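Local atomic coordinates of 3-alpha-hydroxysteroid dehydrogenase (Pseudomonas sp., PDB entry 2DKN), a protein that catalyses the NAD(H)-dependent, reversible oxidation of the 3-alpha-hydroxyl group of steroids, as a Rossmann-fold member of the short-chain dehydrogenase family. Residues I29-D32 against D37-A40. Sequence-based numbering, arbitrary orientation.
With NAI (1,4-dihydronicotinamide adenine dinucleotide), chain C.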
ATOM      1  N   ILE A  29     -21.062   3.713 -11.633  1.00  8.24           N
ATOM      2  CA  ILE A  29     -22.282   2.983 -11.341  1.00  9.01           C
ATOM      3  C   ILE A  29     -22.297   2.683  -9.841  1.00  9.04           C
ATOM      4  O   ILE A  29     -21.480   1.909  -9.359  1.00 10.16           O
ATOM      5  CB  ILE A  29     -22.349   1.670 -12.138  1.00  8.61           C
ATOM      6  CG1 ILE A  29     -22.362   1.968 -13.658  1.00  9.10           C
ATOM      7  CG2 ILE A  29     -23.563   0.865 -11.706  1.00  8.29           C
ATOM      8  CD1 ILE A  29     -21.996   0.765 -14.507  1.00  8.44           C
ATOM      9  N   GLY A  30     -23.187   3.325  -9.095  1.00  8.17           N
ATOM     10  CA  GLY A  30     -23.168   3.165  -7.635  1.00  8.47           C
ATOM     11  C   GLY A  30     -24.110   2.059  -7.183  1.00  8.71           C
ATOM     12  O   GLY A  30     -25.216   1.936  -7.707  1.00 10.27           O
ATOM     13  N   ILE A  31     -23.662   1.244  -6.221  1.00  7.31           N
ATOM     14  CA  ILE A  31     -24.501   0.195  -5.641  1.00  7.48           C
ATOM     15  C   ILE A  31     -24.508   0.387  -4.123  1.00  7.48           C
ATOM     16  O   ILE A  31     -23.445   0.512  -3.505  1.00  5.83           O
ATOM     17  CB  ILE A  31     -23.945  -1.233  -5.939  1.00  8.78           C
ATOM     18  CG1 ILE A  31     -23.731  -1.460  -7.449  1.00  9.55           C
ATOM     19  CG2 ILE A  31     -24.849  -2.328  -5.310  1.00  8.67           C
ATOM     20  CD1 ILE A  31     -22.304  -1.189  -7.899  1.00 10.18           C
ATOM     21  N   ASP A  32     -25.692   0.459  -3.519  1.00  6.84           N
ATOM     22  CA  ASP A  32     -25.757   0.601  -2.070  1.00  6.85           C
ATOM     23  C   ASP A  32     -27.139   0.099  -1.628  1.00  7.19           C
ATOM     24  O   ASP A  32     -27.929  -0.301  -2.471  1.00  6.61           O
ATOM     25  CB  ASP A  32     -25.557   2.056  -1.677  1.00  7.93           C
ATOM     26  CG  ASP A  32     -24.941   2.210  -0.293  1.00  9.09           C
ATOM     27  OD1 ASP A  32     -23.773   2.659  -0.202  1.00  8.93           O
ATOM     28  OD2 ASP A  32     -25.622   1.884   0.709  1.00  9.88           O
ATOM     29  N   ASP A  37     -27.572   4.335  -7.775  1.00 11.70           N
ATOM     30  CA  ASP A  37     -28.065   3.855  -9.065  1.00 13.15           C
ATOM     31  C   ASP A  37     -28.718   2.497  -8.919  1.00 13.02           C
ATOM     32  O   ASP A  37     -29.777   2.239  -9.495  1.00 13.25           O
ATOM     33  CB  ASP A  37     -26.916   3.719 -10.071  1.00 14.98           C
ATOM     34  CG  ASP A  37     -26.227   5.021 -10.345  1.00 17.08           C
ATOM     35  OD1 ASP A  37     -24.981   5.016 -10.457  1.00 17.49           O
ATOM     36  OD2 ASP A  37     -26.929   6.064 -10.430  1.00 17.71           O
ATOM     37  N   ILE A  38     -28.072   1.614  -8.161  1.00 10.72           N
ATOM     38  CA  ILE A  38     -28.535   0.253  -7.979  1.00 10.37           C
ATOM     39  C   ILE A  38     -28.715   0.022  -6.488  1.00 12.22           C
ATOM     40  O   ILE A  38     -27.761   0.168  -5.721  1.00 10.79           O
ATOM     41  CB  ILE A  38     -27.508  -0.745  -8.543  1.00 10.19           C
ATOM     42  CG1 ILE A  38     -27.384  -0.602 -10.066  1.00 10.74           C
ATOM     43  CG2 ILE A  38     -27.874  -2.204  -8.195  1.00 10.59           C
ATOM     44  CD1 ILE A  38     -26.173  -1.347 -10.580  1.00 11.02           C
ATOM     45  N   GLU A  39     -29.942  -0.302  -6.075  1.00 11.75           N
ATOM     46  CA  GLU A  39     -30.252  -0.486  -4.658  1.00 14.61           C
ATOM     47  C   GLU A  39     -30.358  -1.976  -4.424  1.00 13.68           C
ATOM     48  O   GLU A  39     -31.200  -2.657  -5.035  1.00 13.21           O
ATOM     49  CB  GLU A  39     -31.535   0.275  -4.255  1.00 15.92           C
ATOM     50  CG  GLU A  39     -31.451   1.720  -4.678  1.00 18.68           C
ATOM     51  CD  GLU A  39     -32.487   2.655  -4.069  1.00 20.50           C
ATOM     52  OE1 GLU A  39     -33.491   2.203  -3.493  1.00 22.32           O
ATOM     53  OE2 GLU A  39     -32.264   3.880  -4.180  1.00 24.27           O
ATOM     54  N   ALA A  40     -29.457  -2.495  -3.594  1.00 11.81           N
ATOM     55  CA  ALA A  40     -29.376  -3.929  -3.367  1.00  9.92           C
ATOM     56  C   ALA A  40     -28.748  -4.210  -2.013  1.00 10.11           C
ATOM     57  O   ALA A  40     -27.861  -3.465  -1.549  1.00  8.90           O
ATOM     58  CB  ALA A  40     -28.562  -4.603  -4.468  1.00 10.50           C
TER
HETATM   59  PA  NAI C4000     -19.877   4.043   5.567  1.00  9.54           P
HETATM   60  O1A NAI C4000     -20.838   3.399   6.480  1.00  9.77           O
HETATM   61  O2A NAI C4000     -19.871   5.523   5.509  1.00  8.48           O
HETATM   62  O5B NAI C4000     -20.104   3.499   4.078  1.00  9.71           O
HETATM   63  C5B NAI C4000     -20.318   2.139   3.831  1.00  9.96           C
HETATM   64  C4B NAI C4000     -21.420   2.038   2.786  1.00  8.82           C
HETATM   65  O4B NAI C4000     -21.597   0.649   2.575  1.00  9.49           O
HETATM   66  C3B NAI C4000     -22.750   2.620   3.261  1.00  9.08           C
HETATM   67  O3B NAI C4000     -23.333   3.449   2.275  1.00  8.38           O
HETATM   68  C2B NAI C4000     -23.590   1.365   3.423  1.00  8.70           C
HETATM   69  O2B NAI C4000     -24.972   1.559   3.220  1.00  7.34           O
HETATM   70  C1B NAI C4000     -22.959   0.399   2.414  1.00  8.05           C
HETATM   71  N9A NAI C4000     -23.379  -0.946   2.829  1.00  7.59           N
HETATM   72  C8A NAI C4000     -23.214  -1.539   4.065  1.00  7.93           C
HETATM   73  N7A NAI C4000     -23.836  -2.744   4.026  1.00  7.70           N
HETATM   74  C5A NAI C4000     -24.412  -2.910   2.799  1.00  7.61           C
HETATM   75  C6A NAI C4000     -25.178  -3.927   2.217  1.00  8.17           C
HETATM   76  N6A NAI C4000     -25.646  -4.981   2.919  1.00  9.12           N
HETATM   77  N1A NAI C4000     -25.608  -3.769   0.914  1.00  7.92           N
HETATM   78  C2A NAI C4000     -25.304  -2.636   0.192  1.00  7.95           C
HETATM   79  N3A NAI C4000     -24.554  -1.630   0.759  1.00  6.84           N
HETATM   80  C4A NAI C4000     -24.128  -1.769   2.049  1.00  7.69           C
HETATM   81  O3  NAI C4000     -18.455   3.438   5.996  1.00 10.14           O
HETATM   82  PN  NAI C4000     -17.014   3.687   5.319  1.00  9.41           P
HETATM   83  O1N NAI C4000     -17.098   4.498   4.092  1.00  9.97           O
HETATM   84  O2N NAI C4000     -16.133   4.157   6.403  1.00  9.76           O
HETATM   85  O5D NAI C4000     -16.629   2.172   4.959  1.00  9.51           O
HETATM   86  C5D NAI C4000     -16.278   1.795   3.635  1.00  7.74           C
HETATM   87  C4D NAI C4000     -15.383   0.569   3.758  1.00  7.85           C
HETATM   88  O4D NAI C4000     -14.194   0.963   4.434  1.00  7.19           O
HETATM   89  C3D NAI C4000     -15.998  -0.553   4.591  1.00  7.92           C
HETATM   90  O3D NAI C4000     -15.661  -1.786   3.968  1.00  7.42           O
HETATM   91  C2D NAI C4000     -15.225  -0.473   5.906  1.00  8.05           C
HETATM   92  O2D NAI C4000     -15.115  -1.732   6.511  1.00  8.01           O
HETATM   93  C1D NAI C4000     -13.864   0.014   5.427  1.00  8.55           C
HETATM   94  N1N NAI C4000     -13.049   0.635   6.506  1.00  8.49           N
HETATM   95  C2N NAI C4000     -13.506   1.753   7.146  1.00  8.47           C
HETATM   96  C3N NAI C4000     -12.739   2.332   8.145  1.00  9.57           C
HETATM   97  C7N NAI C4000     -13.209   3.600   8.814  1.00  8.97           C
HETATM   98  O7N NAI C4000     -12.456   4.020   9.898  1.00 10.32           O
HETATM   99  N7N NAI C4000     -14.285   4.279   8.371  1.00  9.12           N
HETATM  100  C4N NAI C4000     -11.492   1.779   8.494  1.00 10.56           C
HETATM  101  C5N NAI C4000     -11.021   0.648   7.794  1.00 10.10           C
HETATM  102  C6N NAI C4000     -11.821   0.092   6.806  1.00  9.94           C
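D37 meets G30 at the edge of the Rossmann fold, where strand 38-39 runs parallel to strand 27-32 as an outermost strand of the sheet. The carboxylate of D37 stands in for a backbone carbonyl: its OD1 takes the N-H of G30 on the anti side, somewhat out of the carboxylate plane, at 2.8 Å and almost straight at 174°. One residue on, true strand pairing begins. The N-H of I38 reaches G30 O at 2.9 Å, and I38 O accepts D32 N at 3.0 Å, so I38 brackets I31 in the way parallel strands do. The side chain of I38 lies alongside that of I31, both on the sheet face covered by V55 of helix 45-59. With CG1 anti to its carbonyl carbon (chi1 -66°), I38 sends CD1 back to I29 CG2, 3.6 Å away, and also against I31 CG1. E39 turns to the other face, which it shares with D32, while its CA-H approaches D32 O. A40 closes the pairing through its N-H to D32 O at 2.9 Å, and its own carbonyl oxygen lies beside the adenine, 3.2 Å from NAI C2A. At this strand end D32 illustrates the acidic residue by which many NAD-dependent Rossmann enzymes hold the adenosine ribose. The backbone N of A10 is hydrogen-bonded to D32 OD1 as well, which helps to orient this carboxylate. Replaced by an alanine, D32 would lose both carboxylate oxygens, and the two ribose hydroxyls would probably be left without these acceptors, weakening the hold on the coenzyme. D32 OD1 accepts from NAI O3B and D32 OD2 from NAI O2B, each at 2.6 Å.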